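Local coordinates for chemosensory protein (Mamestra brassicae, PDB 1KX9) that probably binds and carries small hydrophobic ligands, such as pheromone components or fatty-acid-like molecules, in insect chemosensation, at residues C29-G34 / W81-A86. Numbering follows the deposited sequence.
Sequences CVMERG and WRELTA
Met31 lays its thioether over Leu84, SD lying 3.6 Å from Leu84 CD2, where the C-terminal end of helix 20-30 meets helix 78-88 in the all-helical fold of insect chemosensory proteins. The join illustrates how a helix terminus can be fastened to a neighbouring helix by an apolar layer closed off by an ion pair. On the buried side Val30 CG1 reaches the same methyl, CD2 of Leu84, at 3.5 Å; Leu47 of helix 38-53 and Leu73 of helix 60-76 extend this layer. Bends at chi2 (-59°) and chi3 (-72°) fold the methionine so that its CE methyl rests against Glu83 CB. Glu32, with positive phi, ends the helix in a Schellman motif, beyond which Arg33 reaches back to Glu83. The grip is end-on and two-pronged: Arg33 NH1 donates to Glu83 OE1 at 2.9 Å, from above the carboxylate plane, and Arg33 NH2 meets Glu83 OE2 at 3.1 Å, on the syn side but tilted 32° out of that plane. A lysine in place of Glu83 would probably leave the guanidinium without its mate and set two positive charges against each other. Asn28 OD1 accepts from Arg33 NE, helping to fix the group's rotation, while Met31 CG covers one guanidinium face, 3.9 Å above its plane.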
loop_
_atom_site.group_PDB
_atom_site.type_symbol
_atom_site.label_atom_id
_atom_site.label_comp_id
_atom_site.label_asym_id
_atom_site.label_seq_id
_atom_site.Cartn_x
_atom_site.Cartn_y
_atom_site.Cartn_z
ATOM N N CYS A 29 -10.142 -4.852 0.975
ATOM C CA CYS A 29 -10.320 -4.354 2.323
ATOM C C CYS A 29 -9.903 -2.870 2.337
ATOM O O CYS A 29 -10.649 -2.010 2.817
ATOM C CB CYS A 29 -9.492 -5.216 3.295
ATOM S SG CYS A 29 -8.952 -4.373 4.802
ATOM N N VAL A 30 -8.727 -2.564 1.795
ATOM C CA VAL A 30 -8.280 -1.173 1.772
ATOM C C VAL A 30 -9.231 -0.254 0.988
ATOM O O VAL A 30 -9.449 0.887 1.393
ATOM C CB VAL A 30 -6.828 -1.086 1.210
ATOM C CG1 VAL A 30 -6.329 0.364 1.254
ATOM C CG2 VAL A 30 -5.920 -1.976 2.053
ATOM N N MET A 31 -9.804 -0.749 -0.110
ATOM C CA MET A 31 -10.731 0.027 -0.943
ATOM C C MET A 31 -12.171 0.070 -0.387
ATOM O O MET A 31 -13.059 0.700 -0.976
ATOM C CB MET A 31 -10.741 -0.525 -2.373
ATOM C CG MET A 31 -9.506 -0.206 -3.192
ATOM S SD MET A 31 -9.259 1.605 -3.344
ATOM C CE MET A 31 -10.520 2.015 -4.431
ATOM N N GLU A 32 -12.386 -0.582 0.752
ATOM C CA GLU A 32 -13.696 -0.608 1.420
ATOM C C GLU A 32 -14.748 -1.246 0.545
ATOM O O GLU A 32 -15.870 -0.730 0.400
ATOM C CB GLU A 32 -14.147 0.803 1.840
ATOM C CG GLU A 32 -13.164 1.541 2.746
ATOM C CD GLU A 32 -13.750 2.845 3.300
ATOM O OE1 GLU A 32 -14.712 2.770 4.112
ATOM O OE2 GLU A 32 -13.264 3.935 2.919
ATOM N N ARG A 33 -14.369 -2.366 -0.061
ATOM C CA ARG A 33 -15.270 -3.142 -0.896
ATOM C C ARG A 33 -15.098 -4.640 -0.586
ATOM O O ARG A 33 -15.407 -5.513 -1.406
ATOM C CB ARG A 33 -15.035 -2.845 -2.378
ATOM C CG ARG A 33 -13.681 -3.241 -2.925
ATOM C CD ARG A 33 -13.464 -2.526 -4.235
ATOM N NE ARG A 33 -12.215 -2.906 -4.869
ATOM C CZ ARG A 33 -11.616 -2.183 -5.807
ATOM N NH1 ARG A 33 -12.158 -1.040 -6.204
ATOM N NH2 ARG A 33 -10.479 -2.599 -6.344
ATOM N N GLY A 34 -14.615 -4.926 0.614
ATOM C CA GLY A 34 -14.435 -6.308 1.043
ATOM C C GLY A 34 -14.151 -6.322 2.531
ATOM O O GLY A 34 -13.832 -5.279 3.106
ATOM N N TRP A 81 -3.296 0.845 -8.115
ATOM C CA TRP A 81 -2.608 2.017 -7.563
ATOM C C TRP A 81 -3.406 3.271 -7.925
ATOM O O TRP A 81 -3.633 4.152 -7.081
ATOM C CB TRP A 81 -1.193 2.120 -8.135
ATOM C CG TRP A 81 -0.487 3.408 -7.840
ATOM C CD1 TRP A 81 -0.046 4.336 -8.749
ATOM C CD2 TRP A 81 -0.111 3.905 -6.548
ATOM N NE1 TRP A 81 0.593 5.374 -8.105
ATOM C CE2 TRP A 81 0.570 5.135 -6.755
ATOM C CE3 TRP A 81 -0.282 3.430 -5.236
ATOM C CZ2 TRP A 81 1.085 5.892 -5.699
ATOM C CZ3 TRP A 81 0.224 4.191 -4.184
ATOM C CH2 TRP A 81 0.900 5.405 -4.426
ATOM N N ARG A 82 -3.874 3.334 -9.172
ATOM C CA ARG A 82 -4.655 4.474 -9.592
ATOM C C ARG A 82 -5.964 4.587 -8.809
ATOM O O ARG A 82 -6.378 5.674 -8.456
ATOM C CB ARG A 82 -4.908 4.432 -11.110
ATOM C CG ARG A 82 -3.903 5.298 -11.873
ATOM C CD ARG A 82 -3.014 4.630 -12.906
ATOM N NE ARG A 82 -3.718 3.892 -13.948
ATOM C CZ ARG A 82 -3.201 3.615 -15.149
ATOM N NH1 ARG A 82 -1.982 4.028 -15.480
ATOM N NH2 ARG A 82 -3.895 2.888 -16.008
ATOM N N GLU A 83 -6.610 3.469 -8.517
ATOM C CA GLU A 83 -7.846 3.541 -7.743
ATOM C C GLU A 83 -7.575 4.002 -6.315
ATOM O O GLU A 83 -8.362 4.770 -5.738
ATOM C CB GLU A 83 -8.538 2.180 -7.640
ATOM C CG GLU A 83 -9.137 1.609 -8.901
ATOM C CD GLU A 83 -9.909 0.320 -8.604
ATOM O OE1 GLU A 83 -11.152 0.389 -8.479
ATOM O OE2 GLU A 83 -9.279 -0.758 -8.475
ATOM N N LEU A 84 -6.491 3.480 -5.729
ATOM C CA LEU A 84 -6.149 3.839 -4.368
ATOM C C LEU A 84 -5.847 5.332 -4.234
ATOM O O LEU A 84 -6.248 5.958 -3.256
ATOM C CB LEU A 84 -4.924 3.051 -3.888
ATOM C CG LEU A 84 -5.211 1.653 -3.326
ATOM C CD1 LEU A 84 -3.882 0.889 -3.180
ATOM C CD2 LEU A 84 -5.916 1.775 -1.949
ATOM N N THR A 85 -5.111 5.881 -5.185
ATOM C CA THR A 85 -4.763 7.301 -5.085
ATOM C C THR A 85 -5.960 8.185 -5.404
ATOM O O THR A 85 -6.076 9.269 -4.852
ATOM C CB THR A 85 -3.553 7.678 -5.979
ATOM O OG1 THR A 85 -3.777 7.263 -7.332
ATOM C CG2 THR A 85 -2.300 6.984 -5.465
ATOM N N ALA A 86 -6.856 7.721 -6.275
ATOM C CA ALA A 86 -8.040 8.539 -6.571
ATOM C C ALA A 86 -8.915 8.602 -5.323
ATOM O O ALA A 86 -9.549 9.621 -5.043
ATOM C CB ALA A 86 -8.838 7.949 -7.718
#